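Local coordinates for protein beta-porphyranase B (Bacteroides plebeius, PDB 4AWD) that hydrolyses the sulfated red-seaweed polysaccharide porphyran at its linkages between beta-D-galactopyranose and alpha-L-galactopyranose-6-sulfate, releasing mostly a disaccharide, at residues R97-V102 with K306-Y311; I169-S174 with Y209-Q214; Y29-E34 with T55-G60. All blocks are in the same frame, centred on the assembly; numbering follows the deposited sequence.

Contact 1: residues R97-V102 with K306-Y311; sequences RIINTV and KSTTYY
Arg97 and Tyr310 face each other as a non-hydrogen-bonded pair of two antiparallel strands, and their side chains run side by side. The arginine, extended from CG to NE, passes along the ring with CG 3.7 Å from CE1 of Tyr310, and its guanidinium plane stands at 81° to the ring. The phenol OH bonds to Asp305. Thr308, on the same side, lays CG2 over one face of the Tyr310 ring, near its rim, and brings that methyl to 3.8 Å from CB of Arg97. Its OG1 meets CG1 of Ile99 at 3.2 Å and bonds to the carbonyl of Lys304. The reverse side carries Ile98 and Thr309, and the Tyr311 ring comes up there: Ile98, with CG1 anti to its carbonyl carbon (chi1 -53°), sends CD1 to 3.7 Å from CE1 of Tyr311. One water accepts from Asn100 ND2 and bonds to Thr309 OG1, which also bonds to Ser149 OG. Ile98 N and Thr309 O bond at 3.0 Å, and Thr309 N bonds back to Ile98 O. In the GH16 beta-jelly-roll sandwich, strands 95-107 and 308-321, distant in sequence, pair between strands 89-92 and 134-141; Ile98 and Tyr311 pack on Ile284 of strand 281-285.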
loop_
_atom_site.group_PDB
_atom_site.type_symbol
_atom_site.label_atom_id
_atom_site.label_comp_id
_atom_site.label_asym_id
_atom_site.label_seq_id
_atom_site.Cartn_x
_atom_site.Cartn_y
_atom_site.Cartn_z
ATOM N N ARG A 97 11.398 -7.940 4.653
ATOM C CA ARG A 97 12.381 -6.955 4.199
ATOM C C ARG A 97 12.222 -6.752 2.726
ATOM O O ARG A 97 12.342 -7.711 1.950
ATOM C CB ARG A 97 13.798 -7.459 4.423
ATOM C CG ARG A 97 14.267 -7.439 5.838
ATOM C CD ARG A 97 15.458 -8.336 5.942
ATOM N NE ARG A 97 16.125 -8.246 7.236
ATOM C CZ ARG A 97 17.389 -8.627 7.423
ATOM N NH1 ARG A 97 18.096 -9.112 6.390
ATOM N NH2 ARG A 97 17.955 -8.508 8.624
ATOM N N ILE A 98 11.961 -5.513 2.335
ATOM C CA ILE A 98 12.022 -5.149 0.922
ATOM C C ILE A 98 13.174 -4.181 0.717
ATOM O O ILE A 98 13.094 -3.029 1.134
ATOM C CB ILE A 98 10.701 -4.539 0.376
ATOM C CG1 ILE A 98 9.490 -5.453 0.676
ATOM C CG2 ILE A 98 10.842 -4.314 -1.128
ATOM C CD1 ILE A 98 8.115 -4.858 0.261
ATOM N N ILE A 99 14.248 -4.663 0.098
ATOM C CA ILE A 99 15.467 -3.867 -0.061
ATOM C C ILE A 99 15.509 -3.233 -1.449
ATOM O O ILE A 99 15.059 -3.842 -2.434
ATOM C CB ILE A 99 16.768 -4.700 0.263
ATOM C CG1 ILE A 99 17.994 -3.785 0.422
ATOM C CG2 ILE A 99 17.000 -5.849 -0.754
ATOM C CD1 ILE A 99 19.294 -4.497 0.894
ATOM N N ASN A 100 16.015 -1.999 -1.517
ATOM C CA ASN A 100 16.257 -1.311 -2.794
ATOM C C ASN A 100 17.712 -1.435 -3.215
ATOM O O ASN A 100 18.616 -1.146 -2.432
ATOM C CB ASN A 100 15.881 0.167 -2.694
ATOM C CG ASN A 100 14.521 0.370 -2.102
ATOM O OD1 ASN A 100 13.552 -0.215 -2.569
ATOM N ND2 ASN A 100 14.440 1.175 -1.049
ATOM N N THR A 101 17.934 -1.877 -4.446
ATOM C CA THR A 101 19.282 -2.136 -4.932
ATOM C C THR A 101 19.465 -1.516 -6.306
ATOM O O THR A 101 18.487 -1.253 -7.012
ATOM C CB THR A 101 19.557 -3.648 -5.057
ATOM O OG1 THR A 101 18.641 -4.218 -6.009
ATOM C CG2 THR A 101 19.418 -4.356 -3.693
ATOM N N VAL A 102 20.722 -1.282 -6.668
ATOM C CA VAL A 102 21.107 -1.005 -8.041
ATOM C C VAL A 102 20.714 -2.205 -8.912
ATOM O O VAL A 102 20.964 -3.348 -8.550
ATOM C CB VAL A 102 22.643 -0.748 -8.117
ATOM C CG1 VAL A 102 23.138 -0.735 -9.538
ATOM C CG2 VAL A 102 22.987 0.573 -7.413
ATOM N N LYS A 306 20.035 0.473 5.774
ATOM C CA LYS A 306 19.420 1.746 5.461
ATOM C C LYS A 306 18.543 1.669 4.219
ATOM O O LYS A 306 17.539 2.354 4.140
ATOM C CB LYS A 306 20.506 2.812 5.260
ATOM C CG LYS A 306 20.617 3.873 6.360
ATOM C CD LYS A 306 20.966 3.329 7.752
ATOM C CE LYS A 306 21.730 4.421 8.541
ATOM N NZ LYS A 306 21.870 4.179 10.008
ATOM N N SER A 307 18.925 0.841 3.253
ATOM C CA SER A 307 18.201 0.755 1.978
ATOM C C SER A 307 16.969 -0.152 2.019
ATOM O O SER A 307 16.311 -0.360 1.001
ATOM C CB SER A 307 19.148 0.277 0.875
ATOM O OG SER A 307 20.290 1.105 0.809
ATOM N N THR A 308 16.662 -0.675 3.200
ATOM C CA THR A 308 15.609 -1.669 3.395
ATOM C C THR A 308 14.382 -1.081 4.087
ATOM O O THR A 308 14.506 -0.308 5.043
ATOM C CB THR A 308 16.161 -2.855 4.219
ATOM O OG1 THR A 308 17.258 -3.441 3.509
ATOM C CG2 THR A 308 15.106 -3.915 4.471
ATOM N N THR A 309 13.199 -1.442 3.594
ATOM C CA THR A 309 11.968 -1.143 4.304
ATOM C C THR A 309 11.629 -2.383 5.104
ATOM O O THR A 309 11.657 -3.504 4.562
ATOM C CB THR A 309 10.799 -0.795 3.349
ATOM O OG1 THR A 309 11.070 0.436 2.659
ATOM C CG2 THR A 309 9.512 -0.639 4.136
ATOM N N TYR A 310 11.307 -2.189 6.381
ATOM C CA TYR A 310 11.009 -3.318 7.268
ATOM C C TYR A 310 9.547 -3.393 7.666
ATOM O O TYR A 310 8.958 -2.400 8.102
ATOM C CB TYR A 310 11.850 -3.243 8.536
ATOM C CG TYR A 310 13.333 -3.339 8.325
ATOM C CD1 TYR A 310 13.969 -4.578 8.294
ATOM C CD2 TYR A 310 14.110 -2.189 8.187
ATOM C CE1 TYR A 310 15.341 -4.672 8.114
ATOM C CE2 TYR A 310 15.482 -2.274 8.017
ATOM C CZ TYR A 310 16.092 -3.513 7.984
ATOM O OH TYR A 310 17.451 -3.603 7.800
ATOM N N TYR A 311 8.966 -4.576 7.529
ATOM C CA TYR A 311 7.620 -4.807 8.012
ATOM C C TYR A 311 7.680 -5.891 9.073
ATOM O O TYR A 311 7.965 -7.057 8.769
ATOM C CB TYR A 311 6.690 -5.227 6.866
ATOM C CG TYR A 311 6.653 -4.256 5.709
ATOM C CD1 TYR A 311 7.646 -4.273 4.722
ATOM C CD2 TYR A 311 5.623 -3.329 5.598
ATOM C CE1 TYR A 311 7.617 -3.389 3.663
ATOM C CE2 TYR A 311 5.587 -2.427 4.527
ATOM C CZ TYR A 311 6.584 -2.469 3.568
ATOM O OH TYR A 311 6.538 -1.589 2.521
HETATM O O HOH W 1 11.857 1.728 0.259
#

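Contact 2: residues I169-S174 with Y209-Q214; sequences IKTWSS and YWYQEQ
Tyr209 opens the pairing by bringing its hydroxyl to Ser173: CB of the serine lies 3.3 Å from the phenol OH, and Ser173 OG makes at most a weak, unsettled hydrogen bond to it. At Trp210 the backbone bonds both ways with Ser174, its CB lies 3.6 Å from Ser174 OG, and NE1 donates to OE1 of Glu176, the probable catalytic nucleophile. Strand 168-182 runs on to Glu176 and to Glu181, the probable proton donor, so this pair probably borders the active site. Tyr211 sits with CG anti to its backbone N (chi1 -178°), which carries the ring across Thr171. There Thr171 CG2 is 3.5 Å from Tyr211 OH. That OH donates at 2.9 Å to Glu213 OE2, which accepts through its anti lone pair, tying together two side chains on one side of the sheet. Gln212, on the other side, forms a second hydrogen-bonded pair, with Trp172; Trp172 N to Gln212 O measures 2.8 Å. Glu213 runs beside Thr171, CG against CG2 at 3.7 Å. Gln214 lies past the end of the strand, yet its N still bonds to Lys170 O. Its side chain meets the edge of the Trp172 indole, with CD 3.6 Å from CH2 and the amide plane 88° from the ring, while two waters link its amide to N and NZ of Lys170. Strand 168-182 is held between strands 204-213 and 149-163, and strand 219-221 continues the sheet beyond 204-213, Tyr211 bonding by its backbone to Thr219.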
loop_
_atom_site.group_PDB
_atom_site.type_symbol
_atom_site.label_atom_id
_atom_site.label_comp_id
_atom_site.label_asym_id
_atom_site.label_seq_id
_atom_site.Cartn_x
_atom_site.Cartn_y
_atom_site.Cartn_z
ATOM N N ILE A 169 -20.460 1.970 -25.239
ATOM C CA ILE A 169 -19.135 2.366 -24.805
ATOM C C ILE A 169 -18.704 1.430 -23.689
ATOM O O ILE A 169 -19.424 1.240 -22.700
ATOM C CB ILE A 169 -19.104 3.831 -24.316
ATOM C CG1 ILE A 169 -19.499 4.783 -25.440
ATOM C CG2 ILE A 169 -17.719 4.215 -23.802
ATOM C CD1 ILE A 169 -19.996 6.155 -24.947
ATOM N N LYS A 170 -17.538 0.830 -23.864
ATOM C CA LYS A 170 -16.923 0.078 -22.787
ATOM C C LYS A 170 -16.327 1.048 -21.763
ATOM O O LYS A 170 -15.693 2.057 -22.119
ATOM C CB LYS A 170 -15.851 -0.881 -23.318
ATOM C CG LYS A 170 -16.404 -2.044 -24.146
ATOM C CD LYS A 170 -15.307 -3.029 -24.515
ATOM C CE LYS A 170 -15.802 -4.099 -25.480
ATOM N NZ LYS A 170 -14.691 -5.008 -25.853
ATOM N N THR A 171 -16.561 0.741 -20.489
ATOM C CA THR A 171 -15.916 1.454 -19.391
ATOM C C THR A 171 -15.268 0.481 -18.401
ATOM O O THR A 171 -15.657 -0.687 -18.309
ATOM C CB THR A 171 -16.898 2.384 -18.644
ATOM O OG1 THR A 171 -17.707 1.612 -17.748
ATOM C CG2 THR A 171 -17.782 3.138 -19.616
ATOM N N TRP A 172 -14.276 0.975 -17.665
ATOM C CA TRP A 172 -13.614 0.184 -16.641
ATOM C C TRP A 172 -13.459 0.976 -15.361
ATOM O O TRP A 172 -13.199 2.176 -15.401
ATOM C CB TRP A 172 -12.246 -0.294 -17.113
ATOM C CG TRP A 172 -12.308 -1.149 -18.339
ATOM C CD1 TRP A 172 -12.437 -2.519 -18.398
ATOM C CD2 TRP A 172 -12.239 -0.693 -19.687
ATOM N NE1 TRP A 172 -12.452 -2.932 -19.705
ATOM C CE2 TRP A 172 -12.338 -1.833 -20.519
ATOM C CE3 TRP A 172 -12.106 0.574 -20.279
ATOM C CZ2 TRP A 172 -12.302 -1.743 -21.916
ATOM C CZ3 TRP A 172 -12.078 0.663 -21.668
ATOM C CH2 TRP A 172 -12.169 -0.492 -22.471
ATOM N N SER A 173 -13.626 0.281 -14.237
ATOM C CA SER A 173 -13.349 0.838 -12.924
ATOM C C SER A 173 -12.591 -0.149 -12.034
ATOM O O SER A 173 -12.684 -1.368 -12.207
ATOM C CB SER A 173 -14.642 1.293 -12.244
ATOM O OG SER A 173 -15.467 0.181 -11.924
ATOM N N SER A 174 -11.818 0.404 -11.106
ATOM C CA SER A 174 -11.178 -0.361 -10.041
ATOM C C SER A 174 -10.988 0.556 -8.839
ATOM O O SER A 174 -11.273 1.750 -8.918
ATOM C CB SER A 174 -9.844 -0.951 -10.491
ATOM O OG SER A 174 -8.887 0.059 -10.753
ATOM N N TYR A 209 -10.919 5.853 -6.785
ATOM C CA TYR A 209 -11.830 5.150 -7.663
ATOM C C TYR A 209 -11.346 5.417 -9.081
ATOM O O TYR A 209 -11.439 6.549 -9.565
ATOM C CB TYR A 209 -13.276 5.638 -7.472
ATOM C CG TYR A 209 -14.297 4.814 -8.240
ATOM C CD1 TYR A 209 -14.625 5.129 -9.544
ATOM C CD2 TYR A 209 -14.914 3.713 -7.661
ATOM C CE1 TYR A 209 -15.562 4.387 -10.258
ATOM C CE2 TYR A 209 -15.843 2.952 -8.375
ATOM C CZ TYR A 209 -16.165 3.308 -9.672
ATOM O OH TYR A 209 -17.077 2.583 -10.405
ATOM N N TRP A 210 -10.811 4.394 -9.741
ATOM C CA TRP A 210 -10.279 4.567 -11.091
ATOM C C TRP A 210 -11.388 4.405 -12.111
ATOM O O TRP A 210 -12.111 3.410 -12.083
ATOM C CB TRP A 210 -9.156 3.561 -11.380
ATOM C CG TRP A 210 -7.938 3.823 -10.591
ATOM C CD1 TRP A 210 -7.580 3.228 -9.417
ATOM C CD2 TRP A 210 -6.906 4.771 -10.894
ATOM N NE1 TRP A 210 -6.386 3.743 -8.966
ATOM C CE2 TRP A 210 -5.950 4.695 -9.852
ATOM C CE3 TRP A 210 -6.687 5.666 -11.949
ATOM C CZ2 TRP A 210 -4.784 5.478 -9.837
ATOM C CZ3 TRP A 210 -5.530 6.448 -11.932
ATOM C CH2 TRP A 210 -4.593 6.345 -10.873
ATOM N N TYR A 211 -11.519 5.370 -13.014
ATOM C CA TYR A 211 -12.556 5.303 -14.040
ATOM C C TYR A 211 -12.032 5.652 -15.419
ATOM O O TYR A 211 -11.244 6.596 -15.579
ATOM C CB TYR A 211 -13.736 6.207 -13.704
ATOM C CG TYR A 211 -14.864 6.135 -14.716
ATOM C CD1 TYR A 211 -15.800 5.102 -14.668
ATOM C CD2 TYR A 211 -14.993 7.099 -15.715
ATOM C CE1 TYR A 211 -16.847 5.030 -15.581
ATOM C CE2 TYR A 211 -16.037 7.037 -16.644
ATOM C CZ TYR A 211 -16.963 6.001 -16.569
ATOM O OH TYR A 211 -18.004 5.931 -17.477
ATOM N N GLN A 212 -12.494 4.888 -16.412
ATOM C CA GLN A 212 -12.077 5.074 -17.788
ATOM C C GLN A 212 -13.129 4.598 -18.780
ATOM O O GLN A 212 -13.681 3.508 -18.645
ATOM C CB GLN A 212 -10.773 4.323 -18.035
ATOM C CG GLN A 212 -10.144 4.608 -19.387
ATOM C CD GLN A 212 -8.893 3.811 -19.612
ATOM O OE1 GLN A 212 -8.650 2.809 -18.943
ATOM N NE2 GLN A 212 -8.084 4.251 -20.560
ATOM N N GLU A 213 -13.387 5.431 -19.782
ATOM C CA GLU A 213 -14.224 5.068 -20.922
ATOM C C GLU A 213 -13.303 4.763 -22.093
ATOM O O GLU A 213 -12.238 5.387 -22.231
ATOM C CB GLU A 213 -15.183 6.205 -21.265
ATOM C CG GLU A 213 -16.240 6.431 -20.192
ATOM C CD GLU A 213 -17.088 7.677 -20.415
ATOM O OE1 GLU A 213 -16.891 8.372 -21.439
ATOM O OE2 GLU A 213 -17.952 7.961 -19.557
ATOM N N GLN A 214 -13.697 3.796 -22.924
ATOM C CA GLN A 214 -12.860 3.377 -24.049
ATOM C C GLN A 214 -12.587 4.526 -25.027
ATOM O O GLN A 214 -13.512 5.174 -25.526
ATOM C CB GLN A 214 -13.462 2.178 -24.775
ATOM C CG GLN A 214 -12.476 1.457 -25.696
ATOM C CD GLN A 214 -12.875 0.020 -25.945
ATOM O OE1 GLN A 214 -14.069 -0.298 -25.989
ATOM N NE2 GLN A 214 -11.882 -0.863 -26.105
HETATM O O HOH W 2 -16.112 1.434 -26.391
HETATM O O HOH W 3 -12.403 -3.802 -26.918
#

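Contact 3: residues Y29-E34 with T55-G60; sequences YSLAEE and TDEFNG. With CA (calcium ion), chain C.
Glu57 reaches from a calcium-binding loop to the short helix 30-34, and its side chain is bent on the way. CB leaves toward the helix, and a bend about the CB-CG bond (chi2 -61°) folds the carboxylate across Leu31. There CD lies 3.7 Å from CB of Leu31. At the tip the two oxygens have different duties. OE1 forms a salt bridge with Arg315 of strand 308-321 and accepts from a water that is itself a calcium ligand; the methyl CD1 of Leu31 packs 3.8 Å from this oxygen. OE2 accepts from a second water at 2.7 Å, and that water accepts from Ala32 N, so the helix is joined to the carboxylate through solvent.

The loop 55-60 supplies part of a calcium site: the metal is bound by Glu57 O and by Asn59 OD1, each at 2.4 Å, together with the water on OE1, with Gly94 O and Asp312 O from elsewhere in the chain. An Asx turn, in which Asp56 OD1 accepts from Phe58 N at 2.7 Å, wraps round Glu57, whose carbonyl is a ligand. Beside the glutamate, Thr55 presents CG2 to two helix-side partners. It touches Ala32 CB at 3.8 Å and meets the Tyr29 ring at its edge, in the ring plane. The Tyr29 hydroxyl bonds to Lys67, and Thr55 OG1 to Asn51 and Ala316.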
loop_
_atom_site.group_PDB
_atom_site.type_symbol
_atom_site.label_atom_id
_atom_site.label_comp_id
_atom_site.label_asym_id
_atom_site.label_seq_id
_atom_site.Cartn_x
_atom_site.Cartn_y
_atom_site.Cartn_z
ATOM N N TYR A 29 -0.840 -17.235 14.524
ATOM C CA TYR A 29 -1.863 -16.175 14.613
ATOM C C TYR A 29 -2.076 -15.585 16.016
ATOM O O TYR A 29 -2.965 -14.739 16.200
ATOM C CB TYR A 29 -3.186 -16.646 13.986
ATOM C CG TYR A 29 -2.992 -17.021 12.543
ATOM C CD1 TYR A 29 -2.747 -16.043 11.586
ATOM C CD2 TYR A 29 -3.000 -18.350 12.134
ATOM C CE1 TYR A 29 -2.531 -16.375 10.259
ATOM C CE2 TYR A 29 -2.797 -18.694 10.799
ATOM C CZ TYR A 29 -2.559 -17.696 9.865
ATOM O OH TYR A 29 -2.340 -17.998 8.537
ATOM N N SER A 30 -1.249 -16.008 16.974
ATOM C CA SER A 30 -1.388 -15.606 18.389
ATOM C C SER A 30 -1.119 -14.125 18.634
ATOM O O SER A 30 -1.812 -13.477 19.434
ATOM C CB SER A 30 -0.461 -16.420 19.299
ATOM O OG SER A 30 -0.414 -17.779 18.900
ATOM N N LEU A 31 -0.096 -13.601 17.971
ATOM C CA LEU A 31 0.271 -12.210 18.151
ATOM C C LEU A 31 -0.834 -11.306 17.617
ATOM O O LEU A 31 -1.167 -10.301 18.245
ATOM C CB LEU A 31 1.623 -11.910 17.500
ATOM C CG LEU A 31 2.820 -12.418 18.315
ATOM C CD1 LEU A 31 4.106 -12.183 17.567
ATOM C CD2 LEU A 31 2.887 -11.750 19.679
ATOM N N ALA A 32 -1.422 -11.696 16.489
ATOM C CA ALA A 32 -2.529 -10.954 15.888
ATOM C C ALA A 32 -3.785 -11.010 16.742
ATOM O O ALA A 32 -4.475 -10.006 16.870
ATOM C CB ALA A 32 -2.823 -11.442 14.460
ATOM N N GLU A 33 -4.083 -12.177 17.315
ATOM C CA GLU A 33 -5.229 -12.313 18.231
ATOM C C GLU A 33 -5.063 -11.391 19.435
ATOM O O GLU A 33 -5.990 -10.670 19.805
ATOM C CB GLU A 33 -5.403 -13.763 18.697
ATOM C CG GLU A 33 -6.636 -14.015 19.557
ATOM C CD GLU A 33 -7.924 -14.184 18.749
ATOM O OE1 GLU A 33 -7.862 -14.251 17.492
ATOM O OE2 GLU A 33 -9.012 -14.261 19.382
ATOM N N GLU A 34 -3.869 -11.409 20.023
ATOM C CA GLU A 34 -3.535 -10.550 21.151
ATOM C C GLU A 34 -3.646 -9.059 20.794
ATOM O O GLU A 34 -4.031 -8.253 21.639
ATOM C CB GLU A 34 -2.134 -10.902 21.668
ATOM C CG GLU A 34 -1.603 -10.033 22.820
ATOM C CD GLU A 34 -2.363 -10.204 24.151
ATOM O OE1 GLU A 34 -2.978 -11.279 24.399
ATOM O OE2 GLU A 34 -2.333 -9.244 24.961
ATOM N N THR A 55 -2.683 -12.012 7.006
ATOM C CA THR A 55 -2.045 -11.804 8.283
ATOM C C THR A 55 -0.763 -12.598 8.280
ATOM O O THR A 55 -0.758 -13.787 7.901
ATOM C CB THR A 55 -2.978 -12.238 9.450
ATOM O OG1 THR A 55 -4.067 -11.313 9.562
ATOM C CG2 THR A 55 -2.235 -12.267 10.753
ATOM N N ASP A 56 0.315 -11.937 8.698
ATOM C CA ASP A 56 1.631 -12.551 8.753
ATOM C C ASP A 56 2.592 -11.792 9.654
ATOM O O ASP A 56 2.805 -10.572 9.490
ATOM C CB ASP A 56 2.252 -12.661 7.354
ATOM C CG ASP A 56 3.251 -13.813 7.247
ATOM O OD1 ASP A 56 3.992 -14.093 8.225
ATOM O OD2 ASP A 56 3.294 -14.436 6.166
ATOM N N GLU A 57 3.213 -12.542 10.560
ATOM C CA GLU A 57 4.162 -11.996 11.505
ATOM C C GLU A 57 5.571 -11.998 10.919
ATOM O O GLU A 57 6.469 -11.346 11.436
ATOM C CB GLU A 57 4.115 -12.797 12.807
ATOM C CG GLU A 57 2.762 -12.795 13.497
ATOM C CD GLU A 57 2.292 -11.400 13.912
ATOM O OE1 GLU A 57 3.136 -10.529 14.247
ATOM O OE2 GLU A 57 1.061 -11.178 13.927
ATOM N N PHE A 58 5.758 -12.733 9.834
ATOM C CA PHE A 58 7.069 -12.856 9.178
ATOM C C PHE A 58 8.147 -13.305 10.174
ATOM O O PHE A 58 9.282 -12.814 10.157
ATOM C CB PHE A 58 7.485 -11.553 8.453
ATOM C CG PHE A 58 6.421 -10.967 7.555
ATOM C CD1 PHE A 58 6.027 -11.618 6.385
ATOM C CD2 PHE A 58 5.830 -9.738 7.869
ATOM C CE1 PHE A 58 5.049 -11.056 5.544
ATOM C CE2 PHE A 58 4.850 -9.170 7.045
ATOM C CZ PHE A 58 4.459 -9.820 5.876
ATOM N N ASN A 59 7.788 -14.237 11.044
ATOM C CA ASN A 59 8.718 -14.684 12.096
ATOM C C ASN A 59 9.379 -16.020 11.773
ATOM O O ASN A 59 10.062 -16.604 12.620
ATOM C CB ASN A 59 8.027 -14.698 13.474
ATOM C CG ASN A 59 7.811 -13.281 14.037
ATOM O OD1 ASN A 59 8.282 -12.291 13.463
ATOM N ND2 ASN A 59 7.100 -13.182 15.158
ATOM N N GLY A 60 9.185 -16.490 10.545
ATOM C CA GLY A 60 9.804 -17.719 10.082
ATOM C C GLY A 60 11.117 -17.537 9.344
ATOM O O GLY A 60 11.778 -16.490 9.438
HETATM CA CA CA C . 7.610 -10.013 13.123
HETATM O O HOH W 4 -0.190 -13.490 14.730
HETATM O O HOH W 5 5.839 -10.370 14.650
#

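From the N terminus, contact 3 closes first: helix 30-34 returns to the calcium loop 55-60 after only strand 46-50 has intervened. Contact 1 opens later, at 97-102, and closes at 306-311, spanning some 200 residues; contact 2, between 169-174 and 209-214, falls wholly within that span as a smaller loop. Contacts 1 and 3 follow one another along the chain yet touch, Tyr311 O lying 3.5 Å from Phe58 CD2, and strand 308-321 runs on from contact 1 past the calcium site. Contact 2 stands apart, its centre about 35 Å from that of contact 1, and joins strands 168-182 and 204-213, probably beside the catalytic cleft.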